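Local structure of N-terminal acetyltransferase-like protein (Chaetomium thermophilum, 5NNP) at residues Thr430-Arg435 and Lys450-Asn455; Ile444-Ala449 and Cys486-Thr491. The protein probably serves as the tetratricopeptide-repeat auxiliary subunit of a NatA-type N-terminal acetyltransferase, a helical scaffold for the catalytic chain. One frame throughout, in Å; residues are numbered along the deposited sequence.

Contact 1. Residues Thr430-Arg435 and Lys450-Asn455. With PO4 (phosphate ion), chain U.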
loop_
_atom_site.group_PDB
_atom_site.type_symbol
_atom_site.label_atom_id
_atom_site.label_comp_id
_atom_site.label_asym_id
_atom_site.label_seq_id
_atom_site.Cartn_x
_atom_site.Cartn_y
_atom_site.Cartn_z
ATOM N N THR A 430 -10.600 -23.159 20.734
ATOM C CA THR A 430 -11.256 -22.056 21.433
ATOM C C THR A 430 -11.572 -20.870 20.517
ATOM O O THR A 430 -12.627 -20.242 20.634
ATOM C CB THR A 430 -10.403 -21.578 22.618
ATOM O OG1 THR A 430 -10.378 -22.606 23.613
ATOM C CG2 THR A 430 -10.981 -20.322 23.239
ATOM N N MET A 431 -10.671 -20.565 19.592
ATOM C CA MET A 431 -10.915 -19.467 18.673
ATOM C C MET A 431 -12.063 -19.816 17.762
ATOM O O MET A 431 -12.861 -18.959 17.408
ATOM C CB MET A 431 -9.684 -19.146 17.840
ATOM C CG MET A 431 -9.783 -17.810 17.116
ATOM S SD MET A 431 -9.779 -16.386 18.226
ATOM C CE MET A 431 -8.054 -16.300 18.696
ATOM N N ASP A 432 -12.147 -21.081 17.373
ATOM C CA ASP A 432 -13.230 -21.510 16.507
ATOM C C ASP A 432 -14.542 -21.423 17.263
ATOM O O ASP A 432 -15.559 -21.048 16.689
ATOM C CB ASP A 432 -13.014 -22.928 15.990
ATOM C CG ASP A 432 -14.026 -23.317 14.927
ATOM O OD1 ASP A 432 -13.879 -22.865 13.769
ATOM O OD2 ASP A 432 -14.974 -24.071 15.244
ATOM N N TYR A 433 -14.530 -21.758 18.552
ATOM C CA TYR A 433 -15.744 -21.606 19.339
ATOM C C TYR A 433 -16.153 -20.134 19.335
ATOM O O TYR A 433 -17.322 -19.815 19.128
ATOM C CB TYR A 433 -15.563 -22.124 20.776
ATOM C CG TYR A 433 -16.770 -21.903 21.656
ATOM C CD1 TYR A 433 -17.894 -22.703 21.540
ATOM C CD2 TYR A 433 -16.800 -20.874 22.579
ATOM C CE1 TYR A 433 -19.015 -22.501 22.328
ATOM C CE2 TYR A 433 -17.914 -20.661 23.378
ATOM C CZ TYR A 433 -19.016 -21.478 23.246
ATOM O OH TYR A 433 -20.124 -21.257 24.043
ATOM N N ALA A 434 -15.186 -19.246 19.536
ATOM C CA ALA A 434 -15.452 -17.814 19.503
ATOM C C ALA A 434 -16.123 -17.404 18.192
ATOM O O ALA A 434 -17.057 -16.600 18.177
ATOM C CB ALA A 434 -14.158 -17.033 19.708
ATOM N N ARG A 435 -15.640 -17.972 17.094
ATOM C CA ARG A 435 -16.201 -17.704 15.772
ATOM C C ARG A 435 -17.669 -18.106 15.728
ATOM O O ARG A 435 -18.520 -17.352 15.269
ATOM C CB ARG A 435 -15.427 -18.466 14.702
ATOM C CG ARG A 435 -15.607 -17.929 13.313
ATOM C CD ARG A 435 -15.485 -19.041 12.290
ATOM N NE ARG A 435 -16.718 -19.813 12.252
ATOM C CZ ARG A 435 -16.920 -20.898 12.975
ATOM N NH1 ARG A 435 -15.952 -21.332 13.769
ATOM N NH2 ARG A 435 -18.075 -21.545 12.899
ATOM N N LYS A 450 -6.677 -18.606 10.938
ATOM C CA LYS A 450 -5.265 -18.374 11.185
ATOM C C LYS A 450 -4.774 -19.321 12.259
ATOM O O LYS A 450 -3.748 -19.997 12.094
ATOM C CB LYS A 450 -5.012 -16.924 11.600
ATOM C CG LYS A 450 -3.559 -16.621 11.970
ATOM C CD LYS A 450 -3.440 -15.254 12.636
ATOM C CE LYS A 450 -2.007 -14.931 13.047
ATOM N NZ LYS A 450 -1.870 -13.497 13.434
ATOM N N TYR A 451 -5.521 -19.376 13.359
ATOM C CA TYR A 451 -5.191 -20.285 14.453
ATOM C C TYR A 451 -5.155 -21.755 14.007
ATOM O O TYR A 451 -4.313 -22.527 14.453
ATOM C CB TYR A 451 -6.167 -20.083 15.612
ATOM C CG TYR A 451 -5.687 -18.997 16.543
ATOM C CD1 TYR A 451 -5.246 -17.785 16.039
ATOM C CD2 TYR A 451 -5.640 -19.190 17.918
ATOM C CE1 TYR A 451 -4.781 -16.793 16.868
ATOM C CE2 TYR A 451 -5.177 -18.194 18.760
ATOM C CZ TYR A 451 -4.745 -17.002 18.226
ATOM O OH TYR A 451 -4.276 -16.007 19.052
ATOM N N GLN A 452 -6.038 -22.131 13.099
ATOM C CA GLN A 452 -6.029 -23.486 12.585
ATOM C C GLN A 452 -4.777 -23.750 11.742
ATOM O O GLN A 452 -4.151 -24.816 11.866
ATOM C CB GLN A 452 -7.317 -23.747 11.802
ATOM C CG GLN A 452 -8.543 -23.831 12.725
ATOM C CD GLN A 452 -9.877 -23.744 11.998
ATOM O OE1 GLN A 452 -9.929 -23.436 10.804
ATOM N NE2 GLN A 452 -10.969 -24.016 12.719
ATOM N N LEU A 453 -4.398 -22.781 10.907
ATOM C CA LEU A 453 -3.142 -22.871 10.164
ATOM C C LEU A 453 -1.940 -22.901 11.110
ATOM O O LEU A 453 -0.975 -23.618 10.873
ATOM C CB LEU A 453 -3.004 -21.709 9.180
ATOM C CG LEU A 453 -4.032 -21.654 8.052
ATOM C CD1 LEU A 453 -3.849 -20.388 7.260
ATOM C CD2 LEU A 453 -3.902 -22.856 7.144
ATOM N N ARG A 454 -1.995 -22.113 12.175
ATOM C CA ARG A 454 -0.952 -22.163 13.192
ATOM C C ARG A 454 -0.878 -23.551 13.830
ATOM O O ARG A 454 0.178 -23.956 14.308
ATOM C CB ARG A 454 -1.186 -21.099 14.268
ATOM C CG ARG A 454 -0.940 -19.687 13.795
ATOM C CD ARG A 454 0.474 -19.533 13.278
ATOM N NE ARG A 454 0.738 -18.196 12.753
ATOM C CZ ARG A 454 1.123 -17.155 13.486
ATOM N NH1 ARG A 454 1.269 -17.277 14.794
ATOM N NH2 ARG A 454 1.357 -15.986 12.909
ATOM N N ASN A 455 -1.999 -24.272 13.827
ATOM C CA ASN A 455 -2.036 -25.655 14.298
ATOM C C ASN A 455 -1.860 -26.660 13.150
ATOM O O ASN A 455 -2.140 -27.840 13.291
ATOM C CB ASN A 455 -3.341 -25.926 15.033
ATOM C CG ASN A 455 -3.311 -27.213 15.819
ATOM O OD1 ASN A 455 -2.279 -27.606 16.342
ATOM N ND2 ASN A 455 -4.450 -27.867 15.919
HETATM P P PO4 U . -3.094 -12.935 17.249
HETATM O O1 PO4 U . -3.534 -14.157 18.016
HETATM O O2 PO4 U . -1.632 -12.689 17.549
HETATM O O3 PO4 U . -3.262 -13.152 15.760
HETATM O O4 PO4 U . -3.938 -11.758 17.678
#
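Met431 lays its terminal methyl over the ring of Tyr451. The two residues sit on consecutive antiparallel helices, 424-436 and 442-454, which form a helical hairpin in the TPR-like helical array of this probable auxiliary subunit. The side chain of Met431 can be followed outward. Its CB comes 4.0 Å from Tyr451 CD2, at the near rim of the ring. CG is anti to the backbone N (chi1 -166°) and packs beside Ala448 on the partner helix. The chain then bends at chi2 and again at chi3. SD stands above the ring, 4.9 Å from its centroid and almost on the normal, as a distant Met-aromatic contact. The second bend turns CE down onto the same face. CE lies 3.6 Å from the Tyr451 ring centroid and 19° off the normal, a CH-pi contact shifted toward CZ and CE2. Ala415 of helix 408-421 also touches Met431, and Lys419 touches Tyr451.

A polar pair lies beside this apolar contact. Asp432 OD1 forms a salt bridge with Arg435 NH1, 2.6 Å away and one turn along the same helix. The same OD1 faces Gln452 NE2 across the contact at 3.3 Å. The carboxylate and amide planes are 30° apart. The other amide atom, Gln452 OE1, is hydrogen-bonded to Thr464 of helix 458-465, which ties the amide to the next helix as well.

Next to Tyr451, Lys450 leaves the helix extended and turns its end away from 430-435. It reaches a phosphate ion, probably from the crystallisation liquor, which Arg416 also binds. Lys450 CE passes 3.5 Å above the guanidinium plane of Arg454, and Lys450 NZ donates to phosphate O3 at 2.7 Å.

Contact 2. Residues Ile444-Ala449 and Cys486-Thr491. With PO4 (phosphate ion), chain U.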
loop_
_atom_site.group_PDB
_atom_site.type_symbol
_atom_site.label_atom_id
_atom_site.label_comp_id
_atom_site.label_asym_id
_atom_site.label_seq_id
_atom_site.Cartn_x
_atom_site.Cartn_y
_atom_site.Cartn_z
ATOM N N ILE A 444 -13.528 -12.441 13.179
ATOM C CA ILE A 444 -13.358 -13.610 14.021
ATOM C C ILE A 444 -13.220 -14.861 13.138
ATOM O O ILE A 444 -12.511 -15.793 13.488
ATOM C CB ILE A 444 -14.521 -13.764 15.060
ATOM C CG1 ILE A 444 -14.133 -14.783 16.138
ATOM C CG2 ILE A 444 -15.863 -14.125 14.405
ATOM C CD1 ILE A 444 -12.781 -14.464 16.805
ATOM N N ASN A 445 -13.855 -14.868 11.973
ATOM C CA ASN A 445 -13.667 -15.994 11.069
ATOM C C ASN A 445 -12.207 -16.086 10.628
ATOM O O ASN A 445 -11.626 -17.174 10.601
ATOM C CB ASN A 445 -14.586 -15.884 9.854
ATOM C CG ASN A 445 -14.410 -17.044 8.874
ATOM O OD1 ASN A 445 -13.514 -17.022 8.035
ATOM N ND2 ASN A 445 -15.277 -18.052 8.972
ATOM N N SER A 446 -11.610 -14.936 10.311
ATOM C CA SER A 446 -10.210 -14.882 9.885
ATOM C C SER A 446 -9.244 -15.330 10.987
ATOM O O SER A 446 -8.246 -15.988 10.715
ATOM C CB SER A 446 -9.845 -13.467 9.422
ATOM O OG SER A 446 -10.659 -13.059 8.335
ATOM N N LYS A 447 -9.539 -14.958 12.222
ATOM C CA LYS A 447 -8.746 -15.378 13.368
ATOM C C LYS A 447 -8.744 -16.898 13.548
ATOM O O LYS A 447 -7.707 -17.520 13.813
ATOM C CB LYS A 447 -9.281 -14.715 14.625
ATOM C CG LYS A 447 -8.530 -13.493 15.018
ATOM C CD LYS A 447 -7.199 -13.875 15.602
ATOM C CE LYS A 447 -6.367 -12.638 15.866
ATOM N NZ LYS A 447 -5.824 -12.055 14.602
ATOM N N ALA A 448 -9.919 -17.495 13.401
ATOM C CA ALA A 448 -10.047 -18.928 13.608
ATOM C C ALA A 448 -9.239 -19.667 12.548
ATOM O O ALA A 448 -8.440 -20.550 12.864
ATOM C CB ALA A 448 -11.528 -19.354 13.584
ATOM N N ALA A 449 -9.419 -19.283 11.291
ATOM C CA ALA A 449 -8.632 -19.870 10.207
ATOM C C ALA A 449 -7.120 -19.759 10.456
ATOM O O ALA A 449 -6.375 -20.702 10.211
ATOM C CB ALA A 449 -8.993 -19.220 8.889
ATOM N N CYS A 486 -5.415 -12.085 -1.375
ATOM C CA CYS A 486 -5.325 -12.209 0.079
ATOM C C CYS A 486 -3.961 -12.753 0.526
ATOM O O CYS A 486 -3.771 -13.974 0.643
ATOM C CB CYS A 486 -6.448 -13.114 0.617
ATOM S SG CYS A 486 -6.617 -13.081 2.423
ATOM N N ILE A 487 -3.030 -11.842 0.806
ATOM C CA ILE A 487 -1.645 -12.199 1.111
ATOM C C ILE A 487 -1.440 -12.826 2.510
ATOM O O ILE A 487 -0.598 -13.701 2.680
ATOM C CB ILE A 487 -0.724 -10.957 0.969
ATOM C CG1 ILE A 487 -0.688 -10.499 -0.496
ATOM C CG2 ILE A 487 0.702 -11.258 1.449
ATOM C CD1 ILE A 487 0.073 -9.213 -0.734
ATOM N N TRP A 488 -2.188 -12.381 3.511
ATOM C CA TRP A 488 -2.009 -12.945 4.844
ATOM C C TRP A 488 -2.326 -14.438 4.792
ATOM O O TRP A 488 -1.537 -15.268 5.272
ATOM C CB TRP A 488 -2.861 -12.223 5.906
ATOM C CG TRP A 488 -4.302 -12.676 6.041
ATOM C CD1 TRP A 488 -5.409 -12.055 5.529
ATOM C CD2 TRP A 488 -4.788 -13.838 6.745
ATOM N NE1 TRP A 488 -6.543 -12.760 5.858
ATOM C CE2 TRP A 488 -6.193 -13.852 6.601
ATOM C CE3 TRP A 488 -4.171 -14.868 7.465
ATOM C CZ2 TRP A 488 -6.986 -14.848 7.165
ATOM C CZ3 TRP A 488 -4.969 -15.861 8.025
ATOM C CH2 TRP A 488 -6.357 -15.842 7.871
ATOM N N PHE A 489 -3.439 -14.795 4.165
ATOM C CA PHE A 489 -3.820 -16.193 4.173
ATOM C C PHE A 489 -2.855 -17.015 3.330
ATOM O O PHE A 489 -2.438 -18.092 3.740
ATOM C CB PHE A 489 -5.246 -16.412 3.674
ATOM C CG PHE A 489 -5.623 -17.858 3.629
ATOM C CD1 PHE A 489 -6.001 -18.520 4.787
ATOM C CD2 PHE A 489 -5.555 -18.574 2.450
ATOM C CE1 PHE A 489 -6.331 -19.844 4.764
ATOM C CE2 PHE A 489 -5.885 -19.923 2.429
ATOM C CZ PHE A 489 -6.272 -20.551 3.592
ATOM N N LEU A 490 -2.512 -16.504 2.147
ATOM C CA LEU A 490 -1.590 -17.203 1.256
ATOM C C LEU A 490 -0.256 -17.467 1.956
ATOM O O LEU A 490 0.284 -18.571 1.871
ATOM C CB LEU A 490 -1.371 -16.414 -0.034
ATOM C CG LEU A 490 -2.541 -16.321 -1.026
ATOM C CD1 LEU A 490 -2.186 -15.422 -2.207
ATOM C CD2 LEU A 490 -2.962 -17.678 -1.522
ATOM N N THR A 491 0.260 -16.468 2.670
ATOM C CA THR A 491 1.536 -16.633 3.368
ATOM C C THR A 491 1.419 -17.665 4.491
ATOM O O THR A 491 2.235 -18.584 4.584
ATOM C CB THR A 491 2.046 -15.307 3.954
ATOM O OG1 THR A 491 2.049 -14.301 2.938
ATOM C CG2 THR A 491 3.458 -15.471 4.477
HETATM P P PO4 U . -3.094 -12.935 17.249
HETATM O O1 PO4 U . -3.534 -14.157 18.016
HETATM O O2 PO4 U . -1.632 -12.689 17.549
HETATM O O3 PO4 U . -3.262 -13.152 15.760
HETATM O O4 PO4 U . -3.938 -11.758 17.678
HETATM O O HOH W 1 -9.415 -12.397 5.891
#
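Trp488 pushes the six-membered end of its indole against Ser446 and Ala449. This is the close side. Trp488 CZ2 lies 3.9 Å from Ser446 CB, and Trp488 CH2 approaches the carbonyl oxygen of Ser446 obliquely at 3.4 Å. Ala449 CB meets the ring edge near its plane, 4.4 Å from Trp488 CH2. One indole face is covered from its own helix, where Phe489 CB sits over the centre. The CB of Trp488 points toward 444-449; CG lies between the backbone N and the carbonyl carbon (chi1 84°), which brings the six-membered end to Ser446.

Helices 442-454 and 487-499 run in the same general direction in the TPR-like helical array. Met465 of helix 458-465 touches both Ala449 and Trp488. A ring of another protein chain also meets the Trp488 ring, planes at about 90°.

The pyrrole side is looser and wet. A water in the indole plane accepts from Trp488 NE1 at 2.9 Å and is hydrogen-bonded to Ser446 OG at 2.8 Å. Ser446 OG also bonds to the carbonyl of Arg442, one turn back. The CB of Lys447 points away from 486-491; its NZ makes a weak bond of 3.0 Å to phosphate O3.

Both contacts are largely buried and share helix 442-454, which lies between helices 424-436 and 487-499. Contact 1 joins antiparallel neighbours in sequence; contact 2 reaches past two intervening helices to a later one. From contact centre to chain centre is about 27 Å for contact 1 and about 18 Å for contact 2. Contact 1 sets sulfur and methyl on an aromatic ring, flanked by charged and amide groups, and no other protein chain touches it. Contact 2 sets an indole end on small residues, has a bridging water, and borders another protein chain. They touch at several points, among them Leu453 CD1 on Phe489 CE1 at 3.6 Å. Lys450 and, weakly, Lys447 bind the same phosphate.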